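Local coordinates for putative sugar ABC transporter (Yersinia enterocolitica subsp. enterocolitica 8081, PDB 5ULB), which probably captures methylthioribose or a related pentose in the periplasm for an ABC importer, and here holds its seleno-analogue, 5-Se-methyl-5-seleno-D-ribofuranose, at residues 7-10 / 11-15; 91-94 / 95-99; 292-295 / 296-299. One frame throughout, in Å; residues are numbered along the deposited sequence. Where two conformers were deposited one is given.

Contact 1 of 3, residues 7-10 / 11-15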
loop_
_atom_site.group_PDB
_atom_site.type_symbol
_atom_site.label_atom_id
_atom_site.label_comp_id
_atom_site.label_asym_id
_atom_site.label_seq_id
_atom_site.Cartn_x
_atom_site.Cartn_y
_atom_site.Cartn_z
ATOM N N ALA A 7 -18.663 25.760 7.201
ATOM C CA ALA A 7 -17.949 26.082 6.010
ATOM C C ALA A 7 -18.779 25.762 4.785
ATOM O O ALA A 7 -19.166 24.627 4.643
ATOM C CB ALA A 7 -16.595 25.319 5.990
ATOM N N PRO A 8 -18.995 26.670 3.872
ATOM C CA PRO A 8 -19.843 26.406 2.734
ATOM C C PRO A 8 -19.235 25.399 1.799
ATOM O O PRO A 8 -17.995 25.320 1.580
ATOM C CB PRO A 8 -19.886 27.729 2.000
ATOM C CG PRO A 8 -19.642 28.717 3.023
ATOM C CD PRO A 8 -18.619 28.079 3.882
ATOM N N ILE A 9 -20.097 24.549 1.244
ATOM C CA ILE A 9 -19.689 23.619 0.178
ATOM C C ILE A 9 -19.223 24.399 -1.049
ATOM O O ILE A 9 -20.001 25.245 -1.493
ATOM C CB ILE A 9 -20.818 22.600 -0.066
ATOM C CG1 ILE A 9 -21.071 21.758 1.205
ATOM C CG2 ILE A 9 -20.469 21.683 -1.274
ATOM C CD1 ILE A 9 -22.415 21.086 1.189
ATOM N N PRO A 10 -18.025 24.091 -1.598
ATOM C CA PRO A 10 -17.587 24.805 -2.843
ATOM C C PRO A 10 -18.591 24.682 -3.961
ATOM O O PRO A 10 -19.231 23.639 -4.142
ATOM C CB PRO A 10 -16.323 24.036 -3.200
ATOM C CG PRO A 10 -15.835 23.632 -1.895
ATOM C CD PRO A 10 -17.006 23.196 -1.109
ATOM N N ASP A 11 -18.724 25.734 -4.731
ATOM C CA ASP A 11 -19.688 25.801 -5.767
ATOM C C ASP A 11 -19.646 24.647 -6.751
ATOM O O ASP A 11 -20.720 24.220 -7.183
ATOM C CB ASP A 11 -19.483 27.125 -6.501
ATOM C CG ASP A 11 -20.439 27.340 -7.649
ATOM O OD1 ASP A 11 -21.657 27.493 -7.332
ATOM O OD2 ASP A 11 -19.937 27.404 -8.815
ATOM N N ALA A 12 -18.465 24.222 -7.209
ATOM C CA ALA A 12 -18.425 23.216 -8.239
ATOM C C ALA A 12 -19.040 21.920 -7.715
ATOM O O ALA A 12 -19.581 21.156 -8.500
ATOM C CB ALA A 12 -17.004 22.948 -8.706
ATOM N N ILE A 13 -18.989 21.660 -6.392
ATOM C CA ILE A 13 -19.664 20.465 -5.820
ATOM C C ILE A 13 -21.142 20.760 -5.604
ATOM O O ILE A 13 -21.999 19.958 -6.033
ATOM C CB ILE A 13 -18.917 20.024 -4.584
ATOM C CG1 ILE A 13 -17.522 19.430 -5.047
ATOM C CG2 ILE A 13 -19.644 18.961 -3.787
ATOM C CD1 ILE A 13 -16.625 19.104 -3.900
ATOM N N ALA A 14 -21.474 21.948 -5.074
ATOM C CA ALA A 14 -22.841 22.304 -4.801
ATOM C C ALA A 14 -23.744 22.323 -6.055
ATOM O O ALA A 14 -24.893 21.875 -6.003
ATOM C CB ALA A 14 -22.880 23.635 -4.065
ATOM N N LYS A 15 -23.196 22.736 -7.193
ATOM C CA LYS A 15 -23.980 22.933 -8.441
ATOM C C LYS A 15 -23.979 21.681 -9.323
ATOM O O LYS A 15 -24.665 21.621 -10.335
ATOM C CB LYS A 15 -23.340 24.097 -9.223
ATOM C CG LYS A 15 -22.157 23.693 -10.158
ATOM C CD LYS A 15 -21.219 24.816 -10.708
ATOM C CE LYS A 15 -21.899 25.922 -11.511
ATOM N NZ LYS A 15 -21.037 27.163 -11.521
#
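Ile9 and Ile13 meet through their gamma methyls where the N-terminal segment turns into the short helix 11-14. The two side chains cross at about a right angle, and Ile9 CG2 lies 3.8 Å from Ile13 CG2. Both residues adopt the same first torsion: CG1 lies anti to the carbonyl carbon (chi1 -62° in Ile9), which swings CG2 opposite the backbone N and leaves it to make the touch. Ile9 CG2 also approaches the methyl of Ala14, 4.2 Å from Ala14 CB, so a branched residue just ahead of the helix fills the angle between two neighbouring helical positions.

Pro10 is the N-cap residue. Helical bonding does not call on the N-H of this position, so a proline loses nothing there; its ring restrains phi, and its carbonyl remains as an acceptor. Ala14 N donates to Pro10 O over 3.0 Å in a nearly straight bond (168°); Ile13 N adds a weak, bent bond to the same oxygen. One turn on, Asp11 and Lys15 form a salt bridge, Lys15 NZ sitting 2.9 Å from Asp11 OD2, which accepts through its syn lone pair. Outside the segment, Ile9 touches Thr330 and Lys334 of helix 327-335, while Pro10 and Ile13 rest on Trp327 of that helix and also reach helix 262-278.

The chemistry thus divides by side: the apolar groups face the neighbouring helices, whereas the ion pair lies at the exposed surface. Being near the helix start, the carboxylate of Asp11 is probably also favoured by the helix dipole.

Contact 2 of 3, residues 91-94 / 95-99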
loop_
_atom_site.group_PDB
_atom_site.type_symbol
_atom_site.label_atom_id
_atom_site.label_comp_id
_atom_site.label_asym_id
_atom_site.label_seq_id
_atom_site.Cartn_x
_atom_site.Cartn_y
_atom_site.Cartn_z
ATOM N N GLU A 91 0.937 8.568 -20.399
ATOM C CA GLU A 91 0.062 9.034 -21.456
ATOM C C GLU A 91 -1.374 8.841 -20.986
ATOM O O GLU A 91 -2.239 9.632 -21.318
ATOM C CB GLU A 91 0.334 8.277 -22.769
ATOM C CG GLU A 91 1.541 8.902 -23.457
ATOM C CD GLU A 91 1.177 10.276 -24.041
ATOM O OE1 GLU A 91 1.919 11.250 -23.841
ATOM O OE2 GLU A 91 0.099 10.372 -24.658
ATOM N N LEU A 92 -1.661 7.795 -20.196
ATOM C CA LEU A 92 -3.037 7.564 -19.713
ATOM C C LEU A 92 -3.498 8.732 -18.851
ATOM O O LEU A 92 -4.563 9.299 -18.993
ATOM C CB LEU A 92 -3.177 6.283 -18.886
ATOM C CG LEU A 92 -3.717 4.975 -19.352
ATOM C CD1 LEU A 92 -3.824 4.044 -18.166
ATOM C CD2 LEU A 92 -5.068 5.222 -19.922
ATOM N N VAL A 93 -2.608 9.163 -17.922
ATOM C CA VAL A 93 -2.904 10.293 -17.045
ATOM C C VAL A 93 -3.010 11.576 -17.783
ATOM O O VAL A 93 -3.887 12.397 -17.514
ATOM C CB VAL A 93 -1.949 10.322 -15.856
ATOM C CG1 VAL A 93 -2.199 11.580 -15.012
ATOM C CG2 VAL A 93 -2.093 9.105 -14.988
ATOM N N LYS A 94 -2.140 11.773 -18.766
ATOM C CA LYS A 94 -2.280 12.960 -19.586
ATOM C C LYS A 94 -3.681 13.025 -20.308
ATOM O O LYS A 94 -4.280 14.096 -20.481
ATOM C CB LYS A 94 -1.202 13.134 -20.656
ATOM C CG LYS A 94 0.172 13.446 -20.026
ATOM C CD LYS A 94 1.247 13.472 -21.109
ATOM C CE LYS A 94 2.565 13.790 -20.447
ATOM N NZ LYS A 94 3.599 13.839 -21.467
ATOM N N ARG A 95 -4.199 11.849 -20.706
ATOM C CA ARG A 95 -5.488 11.803 -21.382
ATOM C C ARG A 95 -6.637 12.125 -20.326
ATOM O O ARG A 95 -7.626 12.780 -20.634
ATOM C CB ARG A 95 -5.702 10.435 -22.045
ATOM C CG ARG A 95 -6.837 10.427 -23.073
ATOM C CD ARG A 95 -6.663 9.331 -24.167
ATOM N NE ARG A 95 -7.346 8.167 -23.725
ATOM C CZ ARG A 95 -8.670 8.000 -23.727
ATOM N NH1 ARG A 95 -9.159 6.866 -23.228
ATOM N NH2 ARG A 95 -9.533 8.943 -24.173
ATOM N N ILE A 96 -6.458 11.668 -19.098
ATOM C CA ILE A 96 -7.425 11.942 -18.056
ATOM C C ILE A 96 -7.484 13.444 -17.893
ATOM O O ILE A 96 -8.556 14.045 -17.872
ATOM C CB ILE A 96 -7.015 11.279 -16.728
ATOM C CG1 ILE A 96 -7.103 9.738 -16.837
ATOM C CG2 ILE A 96 -7.926 11.718 -15.578
ATOM C CD1 ILE A 96 -6.532 8.978 -15.632
ATOM N N VAL A 97 -6.336 14.067 -17.708
ATOM C CA VAL A 97 -6.258 15.544 -17.505
ATOM C C VAL A 97 -6.864 16.300 -18.705
ATOM O O VAL A 97 -7.622 17.289 -18.565
ATOM C CB VAL A 97 -4.821 15.983 -17.256
ATOM C CG1 VAL A 97 -4.761 17.493 -17.238
ATOM C CG2 VAL A 97 -4.362 15.416 -15.935
ATOM N N ALA A 98 -6.527 15.822 -19.942
ATOM C CA ALA A 98 -7.037 16.489 -21.154
ATOM C C ALA A 98 -8.535 16.451 -21.269
ATOM O O ALA A 98 -9.087 17.272 -21.909
ATOM C CB ALA A 98 -6.438 15.829 -22.378
ATOM N N ASN A 99 -9.138 15.460 -20.628
ATOM C CA ASN A 99 -10.601 15.288 -20.580
ATOM C C ASN A 99 -11.227 15.941 -19.394
ATOM O O ASN A 99 -12.446 15.833 -19.264
ATOM C CB ASN A 99 -11.035 13.837 -20.650
ATOM C CG ASN A 99 -10.913 13.205 -22.055
ATOM O OD1 ASN A 99 -11.873 13.200 -22.736
ATOM N ND2 ASN A 99 -9.737 12.742 -22.479
#
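Leu92 O accepts from Ile96 N at 3.0 Å and, weakly, from Arg95 N. This is the C-terminal half of helix 89-98, the helix of the beta-alpha-beta unit that links strands 78-82 and 102-106 in the periplasmic binding protein fold. Further on, Val97 N binds Val93 O at 3.0 Å.

At the helix end Asn99 reaches Arg95 O twice, through its backbone N and its side-chain ND2, from opposite faces of the carbonyl plane. The hydrogen bond from the side-chain amide is short and straight: Asn99 ND2 is 2.8 Å from Arg95 O at 174°. Asparagine suits the first residue beyond the helix because its side chain can fold back to a carbonyl of the last turn.

The side chains divide by face. Val93, Ile96 and Val97, beta-branched and apolar, pack against the sheet, Val93 on Leu81, and Ile96 and Val97 on Val103. Lys94 and Glu91 are exposed and pair only over a long 3.9 Å, from Lys94 NZ to Glu91 OE1. In one conformer of Arg95, NH1 hydrogen-bonds to Asn69 OD1 of helix 61-73. Along the buried face Val93 CG2 comes within 4.5 Å of Ile96 CD1, while Ile96 CG1 lies 3.4 Å from Leu92 O.

Contact 3 of 3, residues 292-295 / 296-299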
loop_
_atom_site.group_PDB
_atom_site.type_symbol
_atom_site.label_atom_id
_atom_site.label_comp_id
_atom_site.label_asym_id
_atom_site.label_seq_id
_atom_site.Cartn_x
_atom_site.Cartn_y
_atom_site.Cartn_z
ATOM N N SER A 292 6.839 1.754 12.572
ATOM C CA SER A 292 7.439 0.463 12.701
ATOM C C SER A 292 6.738 -0.263 13.878
ATOM O O SER A 292 6.797 0.218 15.017
ATOM C CB SER A 292 8.923 0.570 12.985
ATOM O OG SER A 292 9.521 1.321 11.890
ATOM N N ILE A 293 6.197 -1.435 13.563
ATOM C CA ILE A 293 5.337 -2.160 14.475
ATOM C C ILE A 293 6.078 -3.429 14.920
ATOM O O ILE A 293 6.228 -4.354 14.155
ATOM C CB ILE A 293 3.986 -2.568 13.824
ATOM C CG1 ILE A 293 3.294 -1.371 13.212
ATOM C CG2 ILE A 293 3.061 -3.323 14.815
ATOM C CD1 ILE A 293 2.168 -1.691 12.268
ATOM N N PRO A 294 6.570 -3.460 16.131
ATOM C CA PRO A 294 7.340 -4.674 16.648
ATOM C C PRO A 294 6.406 -5.760 17.190
ATOM O O PRO A 294 5.428 -5.470 17.844
ATOM C CB PRO A 294 8.238 -4.134 17.760
ATOM C CG PRO A 294 7.428 -2.955 18.279
ATOM C CD PRO A 294 6.580 -2.379 17.164
ATOM N N GLN A 295 6.779 -6.996 16.945
ATOM C CA GLN A 295 6.027 -8.144 17.427
ATOM C C GLN A 295 5.765 -8.089 18.909
ATOM O O GLN A 295 4.675 -8.400 19.374
ATOM C CB GLN A 295 6.800 -9.404 17.101
ATOM C CG GLN A 295 6.209 -10.697 17.586
ATOM C CD GLN A 295 6.961 -11.900 17.157
ATOM O OE1 GLN A 295 8.199 -11.908 17.207
ATOM N NE2 GLN A 295 6.237 -12.977 16.738
ATOM N N ALA A 296 6.756 -7.658 19.683
ATOM C CA ALA A 296 6.574 -7.723 21.165
ATOM C C ALA A 296 5.387 -6.838 21.614
ATOM O O ALA A 296 4.703 -7.178 22.605
ATOM C CB ALA A 296 7.793 -7.332 21.862
ATOM N N LEU A 297 5.188 -5.719 20.923
ATOM C CA LEU A 297 4.031 -4.879 21.225
ATOM C C LEU A 297 2.698 -5.638 21.131
ATOM O O LEU A 297 1.820 -5.503 22.014
ATOM C CB LEU A 297 4.094 -3.593 20.348
ATOM C CG LEU A 297 3.008 -2.587 20.575
ATOM C CD1 LEU A 297 3.159 -1.954 21.930
ATOM C CD2 LEU A 297 3.016 -1.524 19.480
ATOM N N LEU A 298 2.543 -6.314 20.030
ATOM C CA LEU A 298 1.366 -7.088 19.800
ATOM C C LEU A 298 1.203 -8.243 20.752
ATOM O O LEU A 298 0.092 -8.487 21.266
ATOM C CB LEU A 298 1.277 -7.504 18.322
ATOM C CG LEU A 298 0.501 -6.615 17.414
ATOM C CD1 LEU A 298 -1.002 -6.498 17.805
ATOM C CD2 LEU A 298 1.143 -5.302 17.434
ATOM N N VAL A 299 2.285 -8.952 21.028
ATOM C CA VAL A 299 2.244 -10.099 21.968
ATOM C C VAL A 299 1.813 -9.678 23.358
ATOM O O VAL A 299 1.105 -10.435 24.074
ATOM C CB VAL A 299 3.600 -10.831 21.992
ATOM C CG1 VAL A 299 3.741 -11.936 23.092
ATOM C CG2 VAL A 299 3.748 -11.495 20.576
#
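Pro294 and Leu297 meet where the end of strand 285-294 passes directly into the short helix 295-299. The backbone is extended through Pro294 and helical from Gln295 onward. Pro294 takes the N-cap position, and its carbonyl receives a weak bond from Leu297 N, 3.1 Å from Pro294 O. The following bond is firmer: Val299 N lies 3.0 Å from Gln295 O and is nearly straight. Proline fits here because its restrained phi suits an extended residue and it needs no amide partner.

On the buried side, Ile293 CG2 reaches Leu298 CD2 at 3.8 Å, the two side chains crossing obliquely. With CG1 beside the backbone N (chi1 -53°), the CG2 methyl of Ile293 is the branch turned to Leu298. The proline ring makes a second, outer touch, with Pro294 CG 4.0 Å from Leu297 CB. Gln295 is extended, CG anti to its nitrogen (chi1 177°), and runs beside Val299, pointing the same way. The CG methylene of Gln295 lies against Val299 CG2 at 4.0 Å while the amide continues outward, and NE2 donates to the carbonyls of Met247 and Ser252, two acceptors that hold the amide's rotation.

Around this turn, the strand remains tied to strand 254-259 by backbone bonds of Ile293 with Ser257 and of Gln295 with Lys255. Helix 241-248 supplies Met247 against both Ile293 and Leu298, with Leu244 also touching Leu298, so the junction packs the end of strand 285-294 and the helix start against helix 241-248.

How the contacts relate
The three are local contacts within continuous stretches that follow one another in the chain without touching. Contacts 1 and 2 have centres 25 Å apart, with nearest atoms about 14 Å apart. Contact 3 lies far from both, its centre 44 Å from that of contact 1 and 43 Å from that of contact 2, and on the opposite side of the chain's centre from contact 2. Two of them start helices behind a proline N-cap, whereas contact 2 ends one with an asparagine. None includes a residue of the sugar pocket, which is consistent with a place in the surrounding scaffold; Ile293 of contact 3 has its side chain about 12 Å from the bound selenoribose.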